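Local coordinates for protein leucyl-tRNA synthetase (Giardia intestinalis, PDB 3PZ6) that probably serves as the CP1 editing domain that hydrolyses mischarged tRNA(Leu) in a presumed leucine-attaching synthetase, at residues S162-T174 and Y212-L226. The protein carries 2 engineered substitutions. Numbering follows the deposited sequence.
Sequences SPYEQIFVLPLET and YGVDVGLMLEPYSPL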
ATOM      1  N   SER A 162       9.136   3.393   2.405  1.00 31.82           N
ATOM      2  CA  SER A 162       8.837   3.160   3.818  1.00 27.95           C
ATOM      3  C   SER A 162      10.046   2.555   4.556  1.00 32.76           C
ATOM      4  O   SER A 162      10.746   1.694   4.008  1.00 34.69           O
ATOM      5  CB  SER A 162       7.629   2.236   3.940  1.00 29.41           C
ATOM      6  OG  SER A 162       7.251   2.054   5.291  1.00 34.26           O
ATOM      7  N   PRO A 163      10.321   3.030   5.784  1.00 26.11           N
ATOM      8  CA  PRO A 163      11.337   2.406   6.631  1.00 30.35           C
ATOM      9  C   PRO A 163      10.893   1.053   7.182  1.00 29.79           C
ATOM     10  O   PRO A 163      11.711   0.313   7.722  1.00 28.61           O
ATOM     11  CB  PRO A 163      11.500   3.406   7.783  1.00 25.25           C
ATOM     12  CG  PRO A 163      10.252   4.199   7.777  1.00 24.05           C
ATOM     13  CD  PRO A 163       9.852   4.306   6.349  1.00 21.77           C
ATOM     14  N   TYR A 164       9.608   0.738   7.063  1.00 27.07           N
ATOM     15  CA  TYR A 164       9.108  -0.558   7.505  1.00 31.70           C
ATOM     16  C   TYR A 164       9.536  -1.657   6.533  1.00 30.44           C
ATOM     17  O   TYR A 164       9.370  -1.517   5.323  1.00 29.50           O
ATOM     18  CB  TYR A 164       7.586  -0.521   7.656  1.00 27.99           C
ATOM     19  CG  TYR A 164       7.108   0.321   8.821  1.00 27.11           C
ATOM     20  CD1 TYR A 164       7.546   0.060  10.122  1.00 25.30           C
ATOM     21  CD2 TYR A 164       6.211   1.370   8.626  1.00 20.32           C
ATOM     22  CE1 TYR A 164       7.107   0.823  11.199  1.00 23.95           C
ATOM     23  CE2 TYR A 164       5.761   2.136   9.696  1.00 23.90           C
ATOM     24  CZ  TYR A 164       6.216   1.863  10.982  1.00 25.75           C
ATOM     25  OH  TYR A 164       5.776   2.619  12.056  1.00 26.75           O
ATOM     26  N   GLU A 165      10.102  -2.735   7.064  1.00 30.08           N
ATOM     27  CA  GLU A 165      10.645  -3.810   6.227  1.00 27.47           C
ATOM     28  C   GLU A 165       9.539  -4.609   5.529  1.00 35.55           C
ATOM     29  O   GLU A 165       9.764  -5.218   4.473  1.00 40.21           O
ATOM     30  CB  GLU A 165      11.602  -4.708   7.026  1.00 27.95           C
ATOM     31  CG  GLU A 165      10.995  -5.532   8.173  1.00 37.32           C
ATOM     32  CD  GLU A 165      10.545  -4.718   9.405  1.00 45.44           C
ATOM     33  OE1 GLU A 165      10.203  -5.351  10.430  1.00 48.56           O
ATOM     34  OE2 GLU A 165      10.514  -3.463   9.366  1.00 42.16           O
ATOM     35  N   GLN A 166       8.347  -4.590   6.123  1.00 33.10           N
ATOM     36  CA  GLN A 166       7.138  -5.106   5.493  1.00 29.08           C
ATOM     37  C   GLN A 166       5.916  -4.448   6.111  1.00 24.74           C
ATOM     38  O   GLN A 166       5.993  -3.895   7.197  1.00 26.48           O
ATOM     39  CB  GLN A 166       7.041  -6.630   5.627  1.00 34.10           C
ATOM     40  CG  GLN A 166       6.727  -7.156   7.029  1.00 28.90           C
ATOM     41  CD  GLN A 166       7.978  -7.377   7.843  1.00 32.95           C
ATOM     42  OE1 GLN A 166       8.940  -7.983   7.366  1.00 36.64           O
ATOM     43  NE2 GLN A 166       7.981  -6.882   9.074  1.00 33.56           N
ATOM     44  N   ILE A 167       4.791  -4.509   5.409  1.00 27.64           N
ATOM     45  CA  ILE A 167       3.510  -4.053   5.952  1.00 21.55           C
ATOM     46  C   ILE A 167       2.410  -5.037   5.573  1.00 21.06           C
ATOM     47  O   ILE A 167       2.617  -5.894   4.726  1.00 21.95           O
ATOM     48  CB  ILE A 167       3.146  -2.612   5.496  1.00 20.25           C
ATOM     49  CG1 ILE A 167       3.163  -2.494   3.969  1.00 20.01           C
ATOM     50  CG2 ILE A 167       4.074  -1.585   6.150  1.00 20.32           C
ATOM     51  CD1 ILE A 167       2.793  -1.102   3.443  1.00 21.84           C
ATOM     52  N   PHE A 168       1.245  -4.906   6.195  1.00 18.60           N
ATOM     53  CA  PHE A 168       0.142  -5.816   5.941  1.00 19.65           C
ATOM     54  C   PHE A 168      -0.958  -5.219   5.064  1.00 20.94           C
ATOM     55  O   PHE A 168      -1.253  -4.032   5.131  1.00 22.31           O
ATOM     56  CB  PHE A 168      -0.448  -6.306   7.262  1.00 18.35           C
ATOM     57  CG  PHE A 168       0.418  -7.292   7.976  1.00 23.03           C
ATOM     58  CD1 PHE A 168       0.190  -8.656   7.838  1.00 25.39           C
ATOM     59  CD2 PHE A 168       1.466  -6.867   8.786  1.00 21.83           C
ATOM     60  CE1 PHE A 168       0.993  -9.582   8.499  1.00 28.35           C
ATOM     61  CE2 PHE A 168       2.278  -7.787   9.441  1.00 22.45           C
ATOM     62  CZ  PHE A 168       2.039  -9.144   9.303  1.00 27.36           C
ATOM     63  N   VAL A 169      -1.559  -6.067   4.240  1.00 20.99           N
ATOM     64  CA  VAL A 169      -2.712  -5.697   3.442  1.00 22.92           C
ATOM     65  C   VAL A 169      -3.937  -5.761   4.348  1.00 23.16           C
ATOM     66  O   VAL A 169      -4.244  -6.810   4.901  1.00 23.25           O
ATOM     67  CB  VAL A 169      -2.910  -6.686   2.264  1.00 26.53           C
ATOM     68  CG1 VAL A 169      -4.186  -6.366   1.502  1.00 23.19           C
ATOM     69  CG2 VAL A 169      -1.706  -6.686   1.339  1.00 19.23           C
ATOM     70  N   LEU A 170      -4.638  -4.644   4.486  1.00 18.64           N
ATOM     71  CA  LEU A 170      -5.722  -4.555   5.450  1.00 20.70           C
ATOM     72  C   LEU A 170      -7.074  -4.217   4.795  1.00 29.64           C
ATOM     73  O   LEU A 170      -7.111  -3.754   3.646  1.00 21.76           O
ATOM     74  CB  LEU A 170      -5.363  -3.548   6.543  1.00 17.73           C
ATOM     75  CG  LEU A 170      -4.112  -3.811   7.385  1.00 27.76           C
ATOM     76  CD1 LEU A 170      -4.071  -2.799   8.520  1.00 24.90           C
ATOM     77  CD2 LEU A 170      -4.076  -5.237   7.944  1.00 24.34           C
ATOM     78  N   PRO A 171      -8.183  -4.462   5.520  1.00 18.87           N
ATOM     79  CA  PRO A 171      -9.516  -4.288   4.971  1.00 24.77           C
ATOM     80  C   PRO A 171     -10.037  -2.850   5.004  1.00 25.96           C
ATOM     81  O   PRO A 171     -10.076  -2.217   6.064  1.00 28.65           O
ATOM     82  CB  PRO A 171     -10.377  -5.195   5.867  1.00 24.69           C
ATOM     83  CG  PRO A 171      -9.685  -5.209   7.150  1.00 22.82           C
ATOM     84  CD  PRO A 171      -8.224  -5.060   6.866  1.00 21.52           C
ATOM     85  N   LEU A 172     -10.418  -2.342   3.836  1.00 25.92           N
ATOM     86  CA  LEU A 172     -11.157  -1.091   3.748  1.00 25.69           C
ATOM     87  C   LEU A 172     -12.472  -1.327   3.012  1.00 27.91           C
ATOM     88  O   LEU A 172     -12.487  -1.565   1.813  1.00 28.16           O
ATOM     89  CB  LEU A 172     -10.327   0.005   3.079  1.00 23.65           C
ATOM     90  CG  LEU A 172     -10.904   1.434   3.140  1.00 30.46           C
ATOM     91  CD1 LEU A 172     -11.044   1.947   4.582  1.00 23.93           C
ATOM     92  CD2 LEU A 172     -10.063   2.388   2.310  1.00 22.79           C
ATOM     93  N   GLU A 173     -13.572  -1.262   3.750  1.00 29.26           N
ATOM     94  CA  GLU A 173     -14.895  -1.626   3.237  1.00 34.72           C
ATOM     95  C   GLU A 173     -15.503  -0.635   2.242  1.00 34.82           C
ATOM     96  O   GLU A 173     -16.493  -0.954   1.579  1.00 31.65           O
ATOM     97  CB  GLU A 173     -15.872  -1.844   4.393  1.00 28.80           C
ATOM     98  CG  GLU A 173     -15.564  -3.067   5.229  1.00 34.75           C
ATOM     99  CD  GLU A 173     -16.350  -3.106   6.532  1.00 47.34           C
ATOM    100  OE1 GLU A 173     -16.652  -4.228   7.003  1.00 51.06           O
ATOM    101  OE2 GLU A 173     -16.664  -2.024   7.090  1.00 43.86           O
ATOM    102  N   THR A 174     -14.904   0.549   2.136  1.00 32.10           N
ATOM    103  CA  THR A 174     -15.436   1.617   1.289  1.00 30.57           C
ATOM    104  C   THR A 174     -14.689   1.784  -0.040  1.00 38.07           C
ATOM    105  O   THR A 174     -14.958   2.726  -0.787  1.00 42.28           O
ATOM    106  CB  THR A 174     -15.453   2.973   2.036  1.00 34.36           C
ATOM    107  OG1 THR A 174     -14.110   3.371   2.344  1.00 39.75           O
ATOM    108  CG2 THR A 174     -16.266   2.878   3.325  1.00 33.82           C
ATOM    109  N   TYR A 212     -12.366  -9.873  10.522  1.00 19.45           N
ATOM    110  CA  TYR A 212     -11.459 -10.137   9.403  1.00 21.26           C
ATOM    111  C   TYR A 212     -10.217 -10.935   9.812  1.00 25.86           C
ATOM    112  O   TYR A 212      -9.316 -11.144   8.996  1.00 26.35           O
ATOM    113  CB  TYR A 212     -11.046  -8.825   8.717  1.00 17.22           C
ATOM    114  CG  TYR A 212     -12.174  -8.144   7.979  1.00 18.79           C
ATOM    115  CD1 TYR A 212     -12.774  -8.761   6.882  1.00 18.09           C
ATOM    116  CD2 TYR A 212     -12.639  -6.888   8.371  1.00 18.64           C
ATOM    117  CE1 TYR A 212     -13.800  -8.157   6.187  1.00 24.07           C
ATOM    118  CE2 TYR A 212     -13.677  -6.264   7.686  1.00 21.94           C
ATOM    119  CZ  TYR A 212     -14.254  -6.907   6.587  1.00 30.83           C
ATOM    120  OH  TYR A 212     -15.295  -6.329   5.882  1.00 33.11           O
ATOM    121  N   GLY A 213     -10.170 -11.362  11.074  1.00 23.79           N
ATOM    122  CA  GLY A 213      -9.113 -12.248  11.559  1.00 23.81           C
ATOM    123  C   GLY A 213      -7.773 -11.573  11.769  1.00 25.41           C
ATOM    124  O   GLY A 213      -6.723 -12.216  11.658  1.00 25.73           O
ATOM    125  N   VAL A 214      -7.814 -10.279  12.077  1.00 24.67           N
ATOM    126  CA  VAL A 214      -6.609  -9.471  12.199  1.00 23.52           C
ATOM    127  C   VAL A 214      -5.931  -9.777  13.512  1.00 27.41           C
ATOM    128  O   VAL A 214      -6.548  -9.667  14.571  1.00 32.10           O
ATOM    129  CB  VAL A 214      -6.913  -7.933  12.126  1.00 26.21           C
ATOM    130  CG1 VAL A 214      -5.636  -7.114  12.254  1.00 20.68           C
ATOM    131  CG2 VAL A 214      -7.619  -7.578  10.835  1.00 25.35           C
ATOM    132  N   ASP A 215      -4.664 -10.171  13.438  1.00 32.39           N
ATOM    133  CA  ASP A 215      -3.795 -10.176  14.608  1.00 30.37           C
ATOM    134  C   ASP A 215      -3.282  -8.739  14.786  1.00 30.33           C
ATOM    135  O   ASP A 215      -2.348  -8.307  14.090  1.00 27.07           O
ATOM    136  CB  ASP A 215      -2.636 -11.167  14.419  1.00 29.11           C
ATOM    137  CG  ASP A 215      -1.758 -11.312  15.670  1.00 37.40           C
ATOM    138  OD1 ASP A 215      -1.504 -10.306  16.383  1.00 39.67           O
ATOM    139  OD2 ASP A 215      -1.306 -12.448  15.941  1.00 40.75           O
ATOM    140  N   VAL A 216      -3.894  -8.006  15.714  1.00 23.77           N
ATOM    141  CA  VAL A 216      -3.597  -6.578  15.871  1.00 25.85           C
ATOM    142  C   VAL A 216      -2.152  -6.319  16.305  1.00 26.46           C
ATOM    143  O   VAL A 216      -1.476  -5.473  15.714  1.00 23.69           O
ATOM    144  CB  VAL A 216      -4.633  -5.857  16.785  1.00 33.22           C
ATOM    145  CG1 VAL A 216      -4.271  -4.384  16.993  1.00 30.26           C
ATOM    146  CG2 VAL A 216      -6.027  -5.957  16.175  1.00 26.48           C
ATOM    147  N   GLY A 217      -1.677  -7.074  17.298  1.00 26.50           N
ATOM    148  CA  GLY A 217      -0.320  -6.922  17.837  1.00 22.51           C
ATOM    149  C   GLY A 217       0.820  -7.190  16.865  1.00 25.58           C
ATOM    150  O   GLY A 217       1.935  -6.712  17.057  1.00 24.49           O
ATOM    151  N   LEU A 218       0.539  -7.959  15.820  1.00 27.08           N
ATOM    152  CA  LEU A 218       1.524  -8.283  14.788  1.00 20.39           C
ATOM    153  C   LEU A 218       1.361  -7.405  13.547  1.00 23.07           C
ATOM    154  O   LEU A 218       2.336  -7.096  12.882  1.00 24.92           O
ATOM    155  CB  LEU A 218       1.402  -9.759  14.394  1.00 23.12           C
ATOM    156  CG  LEU A 218       2.291 -10.328  13.277  1.00 38.43           C
ATOM    157  CD1 LEU A 218       3.737 -10.514  13.746  1.00 34.04           C
ATOM    158  CD2 LEU A 218       1.727 -11.647  12.712  1.00 35.35           C
ATOM    159  N   MET A 219       0.130  -6.996  13.249  1.00 23.96           N
ATOM    160  CA  MET A 219      -0.171  -6.361  11.975  1.00 19.40           C
ATOM    161  C   MET A 219      -0.361  -4.838  12.007  1.00 17.78           C
ATOM    162  O   MET A 219      -0.339  -4.196  10.962  1.00 21.05           O
ATOM    163  CB  MET A 219      -1.374  -7.051  11.316  1.00 24.01           C
ATOM    164  CG  MET A 219      -1.194  -8.552  11.108  1.00 20.93           C
ATOM    165  SD  MET A 219      -2.658  -9.322  10.404  1.00 26.24           S
ATOM    166  CE  MET A 219      -2.167 -11.051  10.276  1.00 20.15           C
ATOM    167  N   LEU A 220      -0.518  -4.262  13.196  1.00 22.76           N
ATOM    168  CA  LEU A 220      -0.772  -2.820  13.334  1.00 22.08           C
ATOM    169  C   LEU A 220       0.078  -2.108  14.375  1.00 22.48           C
ATOM    170  O   LEU A 220       0.636  -1.050  14.091  1.00 27.39           O
ATOM    171  CB  LEU A 220      -2.248  -2.544  13.631  1.00 22.78           C
ATOM    172  CG  LEU A 220      -3.214  -2.522  12.459  1.00 20.95           C
ATOM    173  CD1 LEU A 220      -4.400  -1.708  12.862  1.00 28.94           C
ATOM    174  CD2 LEU A 220      -2.552  -1.870  11.264  1.00 32.17           C
ATOM    175  N   GLU A 221       0.159  -2.678  15.575  1.00 21.63           N
ATOM    176  CA  GLU A 221       0.940  -2.106  16.680  1.00 21.73           C
ATOM    177  C   GLU A 221       2.406  -1.772  16.363  1.00 24.35           C
ATOM    178  O   GLU A 221       2.905  -0.753  16.831  1.00 27.82           O
ATOM    179  CB  GLU A 221       0.847  -2.995  17.920  1.00 25.87           C
ATOM    180  CG  GLU A 221      -0.476  -2.832  18.675  1.00 33.62           C
ATOM    181  CD  GLU A 221      -0.660  -3.824  19.820  1.00 43.67           C
ATOM    182  OE1 GLU A 221       0.345  -4.441  20.269  1.00 44.99           O
ATOM    183  OE2 GLU A 221      -1.823  -3.979  20.270  1.00 32.85           O
ATOM    184  N   PRO A 222       3.103  -2.621  15.571  1.00 25.61           N
ATOM    185  CA  PRO A 222       4.469  -2.229  15.207  1.00 27.22           C
ATOM    186  C   PRO A 222       4.555  -1.189  14.082  1.00 28.07           C
ATOM    187  O   PRO A 222       5.649  -0.726  13.765  1.00 35.11           O
ATOM    188  CB  PRO A 222       5.110  -3.550  14.747  1.00 27.23           C
ATOM    189  CG  PRO A 222       4.084  -4.619  14.963  1.00 24.11           C
ATOM    190  CD  PRO A 222       2.768  -3.952  15.036  1.00 24.38           C
ATOM    191  N   TYR A 223       3.425  -0.825  13.481  1.00 24.98           N
ATOM    192  CA  TYR A 223       3.425   0.124  12.365  1.00 23.13           C
ATOM    193  C   TYR A 223       2.642   1.381  12.712  1.00 24.59           C
ATOM    194  O   TYR A 223       1.569   1.645  12.168  1.00 30.44           O
ATOM    195  CB  TYR A 223       2.885  -0.539  11.095  1.00 21.49           C
ATOM    196  CG  TYR A 223       3.433  -1.928  10.893  1.00 24.73           C
ATOM    197  CD1 TYR A 223       4.662  -2.127  10.267  1.00 24.26           C
ATOM    198  CD2 TYR A 223       2.733  -3.047  11.355  1.00 21.18           C
ATOM    199  CE1 TYR A 223       5.174  -3.401  10.101  1.00 26.58           C
ATOM    200  CE2 TYR A 223       3.239  -4.323  11.196  1.00 21.01           C
ATOM    201  CZ  TYR A 223       4.458  -4.496  10.568  1.00 26.19           C
ATOM    202  OH  TYR A 223       4.969  -5.764  10.408  1.00 30.47           O
ATOM    203  N   SER A 224       3.179   2.158  13.636  1.00 26.54           N
ATOM    204  CA  SER A 224       2.531   3.391  14.046  1.00 27.67           C
ATOM    205  C   SER A 224       2.719   4.462  12.972  1.00 28.23           C
ATOM    206  O   SER A 224       3.704   4.424  12.225  1.00 27.21           O
ATOM    207  CB  SER A 224       3.134   3.876  15.354  1.00 29.38           C
ATOM    208  OG  SER A 224       4.475   4.284  15.129  1.00 37.14           O
ATOM    209  N   PRO A 225       1.786   5.432  12.904  1.00 26.75           N
ATOM    210  CA  PRO A 225       1.911   6.554  11.971  1.00 21.65           C
ATOM    211  C   PRO A 225       3.266   7.237  12.102  1.00 21.38           C
ATOM    212  O   PRO A 225       3.843   7.261  13.189  1.00 25.22           O
ATOM    213  CB  PRO A 225       0.804   7.498  12.420  1.00 25.45           C
ATOM    214  CG  PRO A 225      -0.223   6.604  13.011  1.00 25.80           C
ATOM    215  CD  PRO A 225       0.544   5.511  13.696  1.00 24.89           C
ATOM    216  N   LEU A 226       3.772   7.772  10.999  1.00 20.31           N
ATOM    217  CA  LEU A 226       5.100   8.371  10.977  1.00 22.10           C
ATOM    218  C   LEU A 226       5.065   9.886  10.770  1.00 23.98           C
ATOM    219  O   LEU A 226       4.284  10.369   9.952  1.00 25.50           O
ATOM    220  CB  LEU A 226       5.935   7.715   9.874  1.00 23.74           C
ATOM    221  CG  LEU A 226       6.830   6.506  10.188  1.00 25.75           C
ATOM    222  CD1 LEU A 226       6.516   5.799  11.503  1.00 21.22           C
ATOM    223  CD2 LEU A 226       6.809   5.533   9.020  1.00 22.28           C
TER
HETATM  224  O   HOH W   1       0.601  -3.201   8.463  1.00 17.84           O
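In this CP1 editing domain, the sheet strand 167-171 and its flanking loops are covered by the short helix 216-219 and the loops around it, each segment supplying two aromatic rings met by rings or aliphatic chains of the other. Phe-168 suits its place because its flat face receives an unbranched chain: Met-219 CG sits over the ring centre, 3.5 Å from the centroid of Phe-168, while SD lies obliquely in a Met-aromatic contact. CG of Met-219 lies anti to its carbonyl carbon (chi1 -56°) and the chain is extended beyond it, which lays methylenes, sulfur and methyl along that ring. Water 1 ties the backbones together, accepting from Phe-168 N and donating to Met-219 O. Further along, Tyr-223 turns its edge to the face of Tyr-164 in a T-shaped pair, planes 74° apart. Tyrosine at 164 offers both that face and a hydroxyl that reaches Ser-224 O at 2.8 Å, donating to a lone pair in the carbonyl plane. Leu-226 CD2 touches CE2 of Tyr-164 obliquely at 3.6 Å. At the other end, Tyr-212 likewise serves twice: Pro-171 lays CB over its face, and its OH donates to the anti lone pair of Glu-173 OE1 at 2.7 Å.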